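Long-range contacts in WbmS, polysaccharide deacetylase involved in O-antigen biosynthesis (Bordetella bronchiseptica, PDB 3HFT), which probably removes acetyl groups from a polysaccharide at a zinc-bound active site during biosynthesis of the bacterial O-antigen: residues F87-H92 against E116-C121; V91-N96 against V122-H127; V181-D186 against M214-L219; W187-T192 against A243-F248. One frame throughout, in Å; residues are numbered along the deposited sequence.

Contact 1 (F87-H92 against E116-C121)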
loop_
_atom_site.group_PDB
_atom_site.type_symbol
_atom_site.label_atom_id
_atom_site.label_comp_id
_atom_site.label_asym_id
_atom_site.label_seq_id
_atom_site.Cartn_x
_atom_site.Cartn_y
_atom_site.Cartn_z
ATOM N N PHE A 87 20.963 -16.244 1.916
ATOM C CA PHE A 87 20.282 -15.170 2.620
ATOM C C PHE A 87 20.531 -13.816 1.991
ATOM O O PHE A 87 21.647 -13.478 1.666
ATOM C CB PHE A 87 20.734 -15.102 4.079
ATOM C CG PHE A 87 20.282 -16.272 4.935
ATOM C CD1 PHE A 87 19.347 -17.193 4.489
ATOM C CD2 PHE A 87 20.732 -16.380 6.235
ATOM C CE1 PHE A 87 18.933 -18.229 5.303
ATOM C CE2 PHE A 87 20.309 -17.414 7.051
ATOM C CZ PHE A 87 19.408 -18.329 6.585
ATOM N N GLU A 88 19.488 -13.020 1.877
ATOM C CA GLU A 88 19.620 -11.659 1.392
ATOM C C GLU A 88 19.385 -10.722 2.581
ATOM O O GLU A 88 18.486 -10.947 3.390
ATOM C CB GLU A 88 18.599 -11.386 0.303
ATOM C CG GLU A 88 18.490 -9.918 -0.076
ATOM C CD GLU A 88 17.469 -9.661 -1.174
ATOM O OE1 GLU A 88 16.929 -10.643 -1.732
ATOM O OE2 GLU A 88 17.202 -8.462 -1.437
ATOM N N LEU A 89 20.211 -9.691 2.691
ATOM C CA LEU A 89 20.049 -8.683 3.727
ATOM C C LEU A 89 19.434 -7.446 3.065
ATOM O O LEU A 89 19.954 -6.941 2.063
ATOM C CB LEU A 89 21.392 -8.326 4.357
ATOM C CG LEU A 89 21.379 -7.312 5.521
ATOM C CD1 LEU A 89 20.557 -7.817 6.721
ATOM C CD2 LEU A 89 22.808 -6.907 5.959
ATOM N N GLY A 90 18.321 -6.987 3.625
ATOM C CA GLY A 90 17.683 -5.753 3.215
ATOM C C GLY A 90 17.548 -4.848 4.432
ATOM O O GLY A 90 18.110 -5.139 5.512
ATOM N N VAL A 91 16.824 -3.745 4.266
ATOM C CA VAL A 91 16.663 -2.745 5.338
ATOM C C VAL A 91 15.225 -2.576 5.789
ATOM O O VAL A 91 14.287 -2.776 5.006
ATOM C CB VAL A 91 17.297 -1.363 4.911
ATOM C CG1 VAL A 91 18.802 -1.485 4.892
ATOM C CG2 VAL A 91 16.745 -0.892 3.548
ATOM N N HIS A 92 15.089 -2.220 7.067
ATOM C CA HIS A 92 13.824 -1.984 7.728
ATOM C C HIS A 92 13.844 -0.609 8.417
ATOM O O HIS A 92 13.915 -0.503 9.643
ATOM C CB HIS A 92 13.566 -3.110 8.727
ATOM C CG HIS A 92 12.126 -3.308 9.084
ATOM N ND1 HIS A 92 11.155 -3.615 8.157
ATOM C CD2 HIS A 92 11.509 -3.321 10.294
ATOM C CE1 HIS A 92 9.995 -3.772 8.775
ATOM N NE2 HIS A 92 10.183 -3.592 10.070
ATOM N N GLU A 116 23.108 2.474 5.895
ATOM C CA GLU A 116 24.458 2.222 6.330
ATOM C C GLU A 116 24.577 0.797 6.868
ATOM O O GLU A 116 25.669 0.250 6.927
ATOM C CB GLU A 116 24.866 3.209 7.418
ATOM C CG GLU A 116 24.886 4.645 6.959
ATOM C CD GLU A 116 25.354 5.620 8.027
ATOM O OE1 GLU A 116 25.784 5.195 9.120
ATOM O OE2 GLU A 116 25.292 6.837 7.753
ATOM N N LEU A 117 23.464 0.195 7.275
ATOM C CA LEU A 117 23.477 -1.175 7.773
ATOM C C LEU A 117 23.677 -2.236 6.675
ATOM O O LEU A 117 24.089 -3.353 6.960
ATOM C CB LEU A 117 22.162 -1.484 8.476
ATOM C CG LEU A 117 21.713 -0.661 9.675
ATOM C CD1 LEU A 117 20.284 -1.099 10.074
ATOM C CD2 LEU A 117 22.686 -0.830 10.811
ATOM N N ALA A 118 23.375 -1.908 5.430
ATOM C CA ALA A 118 23.514 -2.878 4.341
ATOM C C ALA A 118 23.825 -2.156 3.048
ATOM O O ALA A 118 22.976 -2.081 2.166
ATOM C CB ALA A 118 22.215 -3.710 4.193
ATOM N N PRO A 119 25.038 -1.598 2.922
ATOM C CA PRO A 119 25.293 -0.847 1.694
ATOM C C PRO A 119 25.124 -1.711 0.458
ATOM O O PRO A 119 25.503 -2.883 0.452
ATOM C CB PRO A 119 26.751 -0.377 1.846
ATOM C CG PRO A 119 27.321 -1.173 2.933
ATOM C CD PRO A 119 26.192 -1.589 3.828
ATOM N N GLY A 120 24.527 -1.132 -0.567
ATOM C CA GLY A 120 24.288 -1.832 -1.816
ATOM C C GLY A 120 23.074 -2.746 -1.824
ATOM O O GLY A 120 22.781 -3.371 -2.832
ATOM N N CYS A 121 22.354 -2.847 -0.716
ATOM C CA CYS A 121 21.195 -3.706 -0.711
ATOM C C CYS A 121 20.169 -3.195 -1.716
ATOM O O CYS A 121 20.254 -2.050 -2.206
ATOM C CB CYS A 121 20.614 -3.824 0.683
ATOM S SG CYS A 121 19.794 -2.351 1.275
#
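Leu89 and Val91, alternate residues of strand 87-91, share the methyl group of Ala118. From Leu89 the CD2 branch makes the approach, lying 3.7 Å from Ala118 CB; the CB of the leucine points neither at nor away from the 116-121 loop, and the extended first torsion, with CG anti to the backbone N (chi1 -177°), brings CD2 over to the alanine. Val91 does point at the loop, and its CG1 methyl stands 4.1 Å from Ala118 CB. The same CG1 meets Cys121 SG at 3.8 Å, with CG2 only slightly farther from the sulfur at 4.1 Å, so the thiol lies against both branches of the valine. Cys121 places its sulfur between its own backbone N and carbonyl carbon (chi1 71°), while its CB rests 3.5 Å from Leu89 O. A type II turn from Ala118 to Cys121, closed by the 3.0 Å bond from Cys121 N to Ala118 O, brings the two small side chains to the strand together. Around them, helix 77-83 packs on Leu89 and helix 107-115 on Val91. Methyl-to-methyl and methyl-to-sulfur packing without a direct polar bond implies that apolar burial and shape seat this turn beside an outermost strand of the parallel sheet.

Contact 2 (V91-N96 against V122-H127)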
loop_
_atom_site.group_PDB
_atom_site.type_symbol
_atom_site.label_atom_id
_atom_site.label_comp_id
_atom_site.label_asym_id
_atom_site.label_seq_id
_atom_site.Cartn_x
_atom_site.Cartn_y
_atom_site.Cartn_z
ATOM N N VAL A 91 16.824 -3.745 4.266
ATOM C CA VAL A 91 16.663 -2.745 5.338
ATOM C C VAL A 91 15.225 -2.576 5.789
ATOM O O VAL A 91 14.287 -2.776 5.006
ATOM C CB VAL A 91 17.297 -1.363 4.911
ATOM C CG1 VAL A 91 18.802 -1.485 4.892
ATOM C CG2 VAL A 91 16.745 -0.892 3.548
ATOM N N HIS A 92 15.089 -2.220 7.067
ATOM C CA HIS A 92 13.824 -1.984 7.728
ATOM C C HIS A 92 13.844 -0.609 8.417
ATOM O O HIS A 92 13.915 -0.503 9.643
ATOM C CB HIS A 92 13.566 -3.110 8.727
ATOM C CG HIS A 92 12.126 -3.308 9.084
ATOM N ND1 HIS A 92 11.155 -3.615 8.157
ATOM C CD2 HIS A 92 11.509 -3.321 10.294
ATOM C CE1 HIS A 92 9.995 -3.772 8.775
ATOM N NE2 HIS A 92 10.183 -3.592 10.070
ATOM N N PRO A 93 13.762 0.459 7.617
ATOM C CA PRO A 93 13.802 1.819 8.136
ATOM C C PRO A 93 12.556 2.118 8.973
ATOM O O PRO A 93 11.465 1.603 8.670
ATOM C CB PRO A 93 13.801 2.674 6.858
ATOM C CG PRO A 93 13.095 1.854 5.875
ATOM C CD PRO A 93 13.569 0.451 6.151
ATOM N N ASN A 94 12.734 2.941 10.009
ATOM C CA ASN A 94 11.653 3.318 10.900
ATOM C C ASN A 94 11.292 4.782 10.804
ATOM O O ASN A 94 11.997 5.654 11.362
ATOM C CB ASN A 94 12.038 3.024 12.336
ATOM C CG ASN A 94 10.908 3.315 13.302
ATOM O OD1 ASN A 94 9.733 3.411 12.921
ATOM N ND2 ASN A 94 11.254 3.414 14.562
ATOM N N PHE A 95 10.199 5.058 10.091
ATOM C CA PHE A 95 9.749 6.422 9.891
ATOM C C PHE A 95 8.625 6.818 10.843
ATOM O O PHE A 95 8.145 7.950 10.763
ATOM C CB PHE A 95 9.263 6.633 8.454
ATOM C CG PHE A 95 10.268 6.253 7.382
ATOM C CD1 PHE A 95 11.489 6.909 7.278
ATOM C CD2 PHE A 95 9.950 5.276 6.435
ATOM C CE1 PHE A 95 12.406 6.573 6.273
ATOM C CE2 PHE A 95 10.851 4.954 5.415
ATOM C CZ PHE A 95 12.085 5.594 5.337
ATOM N N ASN A 96 8.259 5.935 11.771
ATOM C CA ASN A 96 7.194 6.222 12.735
ATOM C C ASN A 96 7.392 7.508 13.520
ATOM O O ASN A 96 6.444 8.256 13.717
ATOM C CB ASN A 96 6.979 5.048 13.716
ATOM C CG ASN A 96 6.120 3.947 13.137
ATOM O OD1 ASN A 96 5.411 4.147 12.136
ATOM N ND2 ASN A 96 6.166 2.765 13.770
ATOM N N VAL A 122 19.229 -4.076 -2.050
ATOM C CA VAL A 122 18.216 -3.811 -3.069
ATOM C C VAL A 122 16.788 -3.958 -2.587
ATOM O O VAL A 122 15.861 -3.556 -3.278
ATOM C CB VAL A 122 18.418 -4.732 -4.313
ATOM C CG1 VAL A 122 19.799 -4.423 -4.981
ATOM C CG2 VAL A 122 18.295 -6.206 -3.945
ATOM N N SER A 123 16.587 -4.518 -1.404
ATOM C CA SER A 123 15.234 -4.781 -0.914
ATOM C C SER A 123 14.915 -4.031 0.374
ATOM O O SER A 123 15.756 -3.916 1.262
ATOM C CB SER A 123 14.985 -6.290 -0.743
ATOM O OG SER A 123 15.122 -6.986 -1.977
ATOM N N VAL A 124 13.680 -3.533 0.475
ATOM C CA VAL A 124 13.257 -2.781 1.631
ATOM C C VAL A 124 11.814 -3.048 2.020
ATOM O O VAL A 124 10.940 -3.217 1.160
ATOM C CB VAL A 124 13.417 -1.233 1.387
ATOM C CG1 VAL A 124 12.629 -0.780 0.127
ATOM C CG2 VAL A 124 12.960 -0.429 2.609
ATOM N N ARG A 125 11.576 -3.093 3.328
ATOM C CA ARG A 125 10.226 -3.068 3.879
ATOM C C ARG A 125 10.300 -2.083 5.020
ATOM O O ARG A 125 11.260 -2.126 5.807
ATOM C CB ARG A 125 9.745 -4.417 4.398
ATOM C CG ARG A 125 8.301 -4.352 4.901
ATOM C CD ARG A 125 7.895 -5.703 5.389
ATOM N NE ARG A 125 7.691 -6.656 4.313
ATOM C CZ ARG A 125 8.025 -7.945 4.374
ATOM N NH1 ARG A 125 8.690 -8.436 5.411
ATOM N NH2 ARG A 125 7.733 -8.743 3.360
ATOM N N SER A 126 9.329 -1.167 5.071
ATOM C CA SER A 126 9.296 -0.138 6.116
ATOM C C SER A 126 8.689 -0.665 7.396
ATOM O O SER A 126 7.695 -1.386 7.365
ATOM C CB SER A 126 8.480 1.069 5.673
ATOM O OG SER A 126 9.047 1.679 4.526
ATOM N N HIS A 127 9.278 -0.289 8.540
ATOM C CA HIS A 127 8.677 -0.602 9.811
ATOM C C HIS A 127 7.306 0.053 9.819
ATOM O O HIS A 127 7.154 1.203 9.363
ATOM C CB HIS A 127 9.486 -0.106 11.006
ATOM C CG HIS A 127 8.873 -0.518 12.303
ATOM N ND1 HIS A 127 8.666 -1.844 12.618
ATOM C CD2 HIS A 127 8.358 0.206 13.327
ATOM C CE1 HIS A 127 8.090 -1.920 13.810
ATOM N NE2 HIS A 127 7.879 -0.691 14.252
HETATM O O HOH W 1 8.954 2.994 8.652
#
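Backbone bonds join Val91 to 123-125 and Pro93 to His127. Val91 N donates to Ser123 O at 3.2 Å, and Val91 O accepts from Arg125 N, making a single bridge opposite Val124. Farther along, His127 N reaches Pro93 O at 2.9 Å. A water also donates to that carbonyl and to His127 O while accepting from Phe95 N, tying the second ends of the segments together.

The two histidines supply imidazole ligands to the zinc site, His92 through NE2 and His127 through ND1; Asp46 completes the protein ligands. This Asp-His-His set is the metal triad familiar from polysaccharide deacetylases. The coordinating nitrogens lie 3.4 Å apart, both turned to the metal, and the ring planes are inclined at 76°. His92 NE2 meets the His127 ring at its edge, whereas His127 CA covers one face of the His92 ring. The other ring nitrogen, His92 ND1, makes a weak bond of 2.8 Å to Arg125 O, bent to 125° at the hydrogen, which may help to hold the ring's rotation.

Among polar side chains, Asn94 has CG anti to the backbone N; its amide lies side by side with His127, nearly perpendicular to the ring plane, and Asn94 OD1 comes 3.5 Å from His127 CD2 at the ring edge. That oxygen also caps Asn96 N. Asn96 ND2, bonded to Ser128, lies 3.4 Å from His127 CD2.

Apolar packing is centred on Val124, whose CG2 touches Pro93 CD at 3.7 Å and Val91 CG2 at 3.9 Å.

Contact 3 (V181-D186 against M214-L219)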
loop_
_atom_site.group_PDB
_atom_site.type_symbol
_atom_site.label_atom_id
_atom_site.label_comp_id
_atom_site.label_asym_id
_atom_site.label_seq_id
_atom_site.Cartn_x
_atom_site.Cartn_y
_atom_site.Cartn_z
ATOM N N VAL A 181 -0.005 -10.182 12.231
ATOM C CA VAL A 181 -1.270 -9.974 11.496
ATOM C C VAL A 181 -2.194 -11.199 11.567
ATOM O O VAL A 181 -3.430 -11.064 11.639
ATOM C CB VAL A 181 -0.995 -9.528 10.035
ATOM C CG1 VAL A 181 -2.280 -9.424 9.239
ATOM C CG2 VAL A 181 -0.292 -8.172 10.056
ATOM N N ALA A 182 -1.600 -12.392 11.605
ATOM C CA ALA A 182 -2.365 -13.610 11.733
ATOM C C ALA A 182 -3.081 -13.586 13.080
ATOM O O ALA A 182 -4.250 -13.997 13.195
ATOM C CB ALA A 182 -1.458 -14.814 11.626
ATOM N N CYS A 183 -2.388 -13.126 14.112
ATOM C CA CYS A 183 -3.051 -12.972 15.418
ATOM C C CYS A 183 -4.219 -11.984 15.311
ATOM O O CYS A 183 -5.320 -12.264 15.749
ATOM C CB CYS A 183 -2.070 -12.508 16.490
ATOM S SG CYS A 183 -0.689 -13.659 16.781
ATOM N N LEU A 184 -4.000 -10.832 14.704
ATOM C CA LEU A 184 -5.066 -9.818 14.626
ATOM C C LEU A 184 -6.278 -10.280 13.809
ATOM O O LEU A 184 -7.406 -9.954 14.146
ATOM C CB LEU A 184 -4.516 -8.527 14.036
ATOM C CG LEU A 184 -3.467 -7.825 14.901
ATOM C CD1 LEU A 184 -2.618 -6.896 14.034
ATOM C CD2 LEU A 184 -4.125 -7.112 16.050
ATOM N N TYR A 185 -6.059 -11.033 12.734
ATOM C CA TYR A 185 -7.150 -11.562 11.929
ATOM C C TYR A 185 -7.695 -12.931 12.426
ATOM O O TYR A 185 -8.646 -13.466 11.857
ATOM C CB TYR A 185 -6.670 -11.754 10.502
ATOM C CG TYR A 185 -6.645 -10.537 9.604
ATOM C CD1 TYR A 185 -7.809 -9.812 9.324
ATOM C CD2 TYR A 185 -5.477 -10.203 8.900
ATOM C CE1 TYR A 185 -7.779 -8.733 8.421
ATOM C CE2 TYR A 185 -5.456 -9.134 7.997
ATOM C CZ TYR A 185 -6.616 -8.423 7.754
ATOM O OH TYR A 185 -6.588 -7.383 6.849
ATOM N N ASP A 186 -7.082 -13.500 13.454
ATOM C CA ASP A 186 -7.444 -14.831 13.942
ATOM C C ASP A 186 -7.264 -15.925 12.885
ATOM O O ASP A 186 -8.080 -16.826 12.781
ATOM C CB ASP A 186 -8.882 -14.840 14.475
ATOM C CG ASP A 186 -9.078 -15.846 15.572
ATOM O OD1 ASP A 186 -8.059 -16.322 16.144
ATOM O OD2 ASP A 186 -10.251 -16.179 15.843
HETATM N N MSE A 214 9.095 -16.972 20.739
HETATM C CA MSE A 214 8.052 -17.247 21.750
HETATM C C MSE A 214 6.922 -18.115 21.217
HETATM O O MSE A 214 6.015 -18.451 21.971
HETATM C CB MSE A 214 7.417 -15.943 22.260
HETATM C CG MSE A 214 8.442 -14.920 22.807
HETATM SE SE MSE A 214 7.499 -13.411 23.614
HETATM C CE MSE A 214 7.141 -14.149 24.794
ATOM N N ASN A 215 6.961 -18.449 19.929
ATOM C CA ASN A 215 5.897 -19.246 19.297
ATOM C C ASN A 215 4.558 -18.583 19.518
ATOM O O ASN A 215 3.547 -19.227 19.811
ATOM C CB ASN A 215 5.889 -20.687 19.787
ATOM C CG ASN A 215 4.905 -21.579 19.014
ATOM O OD1 ASN A 215 4.691 -21.401 17.808
ATOM N ND2 ASN A 215 4.316 -22.543 19.712
ATOM N N THR A 216 4.549 -17.280 19.292
ATOM C CA THR A 216 3.373 -16.460 19.557
ATOM C C THR A 216 2.115 -16.926 18.818
ATOM O O THR A 216 2.106 -17.068 17.594
ATOM C CB THR A 216 3.610 -15.000 19.144
ATOM O OG1 THR A 216 4.772 -14.518 19.810
ATOM C CG2 THR A 216 2.393 -14.118 19.459
ATOM N N GLU A 217 1.063 -17.120 19.607
ATOM C CA GLU A 217 -0.288 -17.378 19.101
ATOM C C GLU A 217 -1.281 -16.246 19.450
ATOM O O GLU A 217 -2.380 -16.233 18.953
ATOM C CB GLU A 217 -0.800 -18.696 19.677
ATOM C CG GLU A 217 -1.396 -18.625 21.082
ATOM C CD GLU A 217 -0.415 -18.365 22.253
ATOM O OE1 GLU A 217 0.601 -17.644 22.166
ATOM O OE2 GLU A 217 -0.716 -18.861 23.333
ATOM N N SER A 218 -0.900 -15.363 20.371
ATOM C CA SER A 218 -1.714 -14.213 20.769
ATOM C C SER A 218 -0.772 -13.081 21.113
ATOM O O SER A 218 0.254 -13.298 21.754
ATOM C CB SER A 218 -2.583 -14.532 21.990
ATOM O OG SER A 218 -3.102 -13.342 22.593
ATOM N N LEU A 219 -1.113 -11.874 20.680
ATOM C CA LEU A 219 -0.304 -10.716 20.979
ATOM C C LEU A 219 -0.322 -10.364 22.459
ATOM O O LEU A 219 0.529 -9.602 22.929
ATOM C CB LEU A 219 -0.714 -9.529 20.129
ATOM C CG LEU A 219 -0.462 -9.757 18.635
ATOM C CD1 LEU A 219 -0.930 -8.572 17.788
ATOM C CD2 LEU A 219 1.022 -10.055 18.386
#
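The C-terminal part of helix 179-185 packs against the connection between helices 209-214 and 219-224, with Cys183 and Leu184 facing Thr216 to Leu219. Cys183 is the main point of contact. Its SG, anti to the carbonyl carbon (chi1 -61°), lies alongside the Glu217-Ser218 peptide, 3.8 Å from Glu217 C and 4.0 Å from Ser218 N. The CG2 methyl of Thr216 stands 4.1 Å from the same sulfur, while OG1 of that threonine is engaged by His211. On Cys183 the CB carbon meets Leu219 CG at 3.8 Å. Leu219 then extends its CD1 branch to Leu184, 3.9 Å from both CG and CD2, and these two leucine side chains cross at about a right angle.

Helix ends shape both partners. Asp186, with positive phi (61°), ends helix 179-185 in a Schellman motif, and Asn215 does the same for helix 209-214. Ser218 is the N-cap of the next helix; Leu219, its first residue, points toward the 181-186 segment. The second subunit approaches the same helix 179-185, where its Trp166 packs on Leu184 and its Arg164 O bonds Tyr185 OH.

The direct contacts between the two segments are van der Waals. The chemistry therefore implies a modest apolar seam, 190 Å² in all, in which a cysteine sulfur rests against a peptide and Leu219 links the cysteine to Leu184 on the exposed side.

Contact 4 (W187-T192 against A243-F248). With EDO (1,2-ethanediol), chain G.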
loop_
_atom_site.group_PDB
_atom_site.type_symbol
_atom_site.label_atom_id
_atom_site.label_comp_id
_atom_site.label_asym_id
_atom_site.label_seq_id
_atom_site.Cartn_x
_atom_site.Cartn_y
_atom_site.Cartn_z
ATOM N N TRP A 187 -6.203 -15.829 12.089
ATOM C CA TRP A 187 -5.829 -16.900 11.181
ATOM C C TRP A 187 -5.230 -18.055 11.978
ATOM O O TRP A 187 -4.702 -17.847 13.056
ATOM C CB TRP A 187 -4.808 -16.410 10.190
ATOM C CG TRP A 187 -5.357 -15.371 9.270
ATOM C CD1 TRP A 187 -6.653 -15.206 8.907
ATOM C CD2 TRP A 187 -4.600 -14.432 8.521
ATOM N NE1 TRP A 187 -6.765 -14.168 7.987
ATOM C CE2 TRP A 187 -5.512 -13.679 7.742
ATOM C CE3 TRP A 187 -3.243 -14.147 8.423
ATOM C CZ2 TRP A 187 -5.101 -12.670 6.896
ATOM C CZ3 TRP A 187 -2.845 -13.128 7.581
ATOM C CH2 TRP A 187 -3.768 -12.399 6.846
ATOM N N GLU A 188 -5.318 -19.265 11.431
ATOM C CA GLU A 188 -4.883 -20.484 12.125
ATOM C C GLU A 188 -3.384 -20.725 12.052
ATOM O O GLU A 188 -2.761 -20.513 11.005
ATOM C CB GLU A 188 -5.567 -21.684 11.502
ATOM C CG GLU A 188 -7.091 -21.624 11.524
ATOM C CD GLU A 188 -7.769 -22.839 10.845
ATOM O OE1 GLU A 188 -7.063 -23.801 10.439
ATOM O OE2 GLU A 188 -9.018 -22.812 10.712
ATOM N N PHE A 189 -2.812 -21.177 13.165
ATOM C CA PHE A 189 -1.404 -21.550 13.245
ATOM C C PHE A 189 -1.215 -23.053 13.134
ATOM O O PHE A 189 -0.095 -23.511 12.909
ATOM C CB PHE A 189 -0.753 -21.060 14.548
ATOM C CG PHE A 189 -0.586 -19.578 14.603
ATOM C CD1 PHE A 189 0.400 -18.952 13.858
ATOM C CD2 PHE A 189 -1.439 -18.800 15.353
ATOM C CE1 PHE A 189 0.531 -17.593 13.876
ATOM C CE2 PHE A 189 -1.310 -17.425 15.347
ATOM C CZ PHE A 189 -0.316 -16.836 14.636
ATOM N N ASP A 190 -2.316 -23.796 13.244
ATOM C CA ASP A 190 -2.293 -25.273 13.287
ATOM C C ASP A 190 -3.088 -25.972 12.195
ATOM O O ASP A 190 -3.621 -27.060 12.409
ATOM C CB ASP A 190 -2.827 -25.766 14.637
ATOM C CG ASP A 190 -4.265 -25.303 14.907
ATOM O OD1 ASP A 190 -4.783 -24.409 14.162
ATOM O OD2 ASP A 190 -4.867 -25.822 15.886
ATOM N N SER A 191 -3.184 -25.365 11.038
ATOM C CA SER A 191 -3.793 -26.018 9.881
ATOM C C SER A 191 -2.885 -27.149 9.380
ATOM O O SER A 191 -1.669 -27.096 9.528
ATOM C CB SER A 191 -4.023 -24.994 8.761
ATOM O OG SER A 191 -4.680 -25.612 7.667
ATOM N N THR A 192 -3.478 -28.177 8.790
ATOM C CA THR A 192 -2.710 -29.275 8.208
ATOM C C THR A 192 -2.273 -29.020 6.750
ATOM O O THR A 192 -1.658 -29.877 6.112
ATOM C CB THR A 192 -3.544 -30.576 8.222
ATOM O OG1 THR A 192 -4.763 -30.359 7.497
ATOM C CG2 THR A 192 -3.867 -30.983 9.654
ATOM N N ALA A 243 0.158 -24.591 19.313
ATOM C CA ALA A 243 0.482 -24.105 17.981
ATOM C C ALA A 243 0.679 -22.594 18.029
ATOM O O ALA A 243 -0.046 -21.883 18.754
ATOM C CB ALA A 243 -0.639 -24.442 17.024
ATOM N N GLY A 244 1.648 -22.096 17.264
ATOM C CA GLY A 244 1.845 -20.667 17.142
ATOM C C GLY A 244 2.728 -20.376 15.944
ATOM O O GLY A 244 2.891 -21.240 15.057
ATOM N N SER A 245 3.327 -19.192 15.943
ATOM C CA SER A 245 4.175 -18.714 14.840
ATOM C C SER A 245 5.350 -19.628 14.554
ATOM O O SER A 245 5.697 -19.847 13.394
ATOM C CB SER A 245 4.694 -17.302 15.130
ATOM O OG SER A 245 3.611 -16.369 15.230
ATOM N N ARG A 246 5.961 -20.179 15.596
ATOM C CA ARG A 246 7.113 -21.052 15.443
ATOM C C ARG A 246 6.719 -22.396 14.838
ATOM O O ARG A 246 7.356 -22.882 13.901
ATOM C CB ARG A 246 7.776 -21.302 16.793
ATOM C CG ARG A 246 9.116 -21.999 16.729
ATOM C CD ARG A 246 9.569 -22.335 18.140
ATOM N NE ARG A 246 10.938 -22.813 18.169
ATOM C CZ ARG A 246 12.023 -22.044 18.114
ATOM N NH1 ARG A 246 11.933 -20.752 17.997
ATOM N NH2 ARG A 246 13.217 -22.587 18.141
ATOM N N THR A 247 5.670 -23.010 15.363
ATOM C CA THR A 247 5.253 -24.308 14.846
ATOM C C THR A 247 4.691 -24.166 13.417
ATOM O O THR A 247 4.874 -25.049 12.602
ATOM C CB THR A 247 4.275 -25.018 15.768
ATOM O OG1 THR A 247 3.102 -24.234 15.907
ATOM C CG2 THR A 247 4.908 -25.308 17.147
ATOM N N PHE A 248 4.075 -23.029 13.101
ATOM C CA PHE A 248 3.598 -22.761 11.743
ATOM C C PHE A 248 4.803 -22.741 10.796
ATOM O O PHE A 248 4.791 -23.364 9.747
ATOM C CB PHE A 248 2.858 -21.432 11.746
ATOM C CG PHE A 248 2.376 -20.940 10.395
ATOM C CD1 PHE A 248 3.158 -20.102 9.626
ATOM C CD2 PHE A 248 1.097 -21.240 9.943
ATOM C CE1 PHE A 248 2.694 -19.601 8.437
ATOM C CE2 PHE A 248 0.631 -20.731 8.752
ATOM C CZ PHE A 248 1.435 -19.909 7.999
HETATM C C1 EDO G . -8.818 -10.258 5.681
HETATM O O1 EDO G . -9.108 -10.313 4.299
HETATM C C2 EDO G . -9.889 -11.084 6.384
HETATM O O2 EDO G . -9.284 -12.248 6.971
HETATM O O HOH W 2 1.537 -25.301 13.977
#
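The Phe189 ring has Phe248 CB at its edge, near the ring plane, with Phe189 CD1 4.1 Å from Phe248 CB. Gly244 C lies obliquely to the ring, 3.4 Å from Phe189 CD1, and Ser245 OG does likewise, 3.6 Å from Phe189 CE1. The Phe248 ring is met in return at its edge, in plane, by Phe189 O, while Glu188 O approaches it obliquely, 4.1 Å from Phe248 CD2. The Trp187 indole stacks with Tyr185, while its edge holds a weak 3.3 Å bond from NE1 to O2 of an ethanediol, probably from the crystallisation liquor; NE1 also bonds Asp155.

Phe189 has CG anti to its carbonyl carbon (chi1 -70°), and the ring thereby lies along Gly244 and Ser245 where helix 245-256 begins. Gly244 is the N-cap, and the ring packs on its backbone. Beside the ring, Ala243 CB touches Asp190 CB at 3.5 Å. Phe248 has CG anti to the backbone N (chi1 176°), turning its ring edge to the 188-189 backbone; Trp177 stacks on the ring and strand 203-207 adjoins it.

Within the helix start, Thr247 OG1 accepts from Gly244 N at 2.9 Å; across the contact, a water joins OG1 to Phe189 O, to which the water donates. Ser245 OG, for its part, bonds Thr216 O. The chemistry implies an aromatic anchor: Phe189 fastens the loop after helix 179-185 onto the start of the C-terminal helix by carbon packing, with a water joining Phe189 O to Thr247 OG1.

Overall arrangement
Contacts 1 and 2 start from the same strand end, share Val91 and His92, and have centres about 10 Å apart; Glu88 OE2 of the first lies 2.6 Å from Ser123 OG of the second, a probable hydrogen bond. Contact 2 holds two of the three zinc ligands; contact 1 also includes one of them, His92, though the side chain of its packing residue Val91 lies about 11 Å from the metal. Contacts 3 and 4 form another pair, about 9 Å between centres; their segments alternate along the chain, and Ser245 OG probably bonds Thr216 O at 2.9 Å. From contact 2 they lie about 22 and about 27 Å between centres, with nearest atoms about 10 and about 12 Å apart.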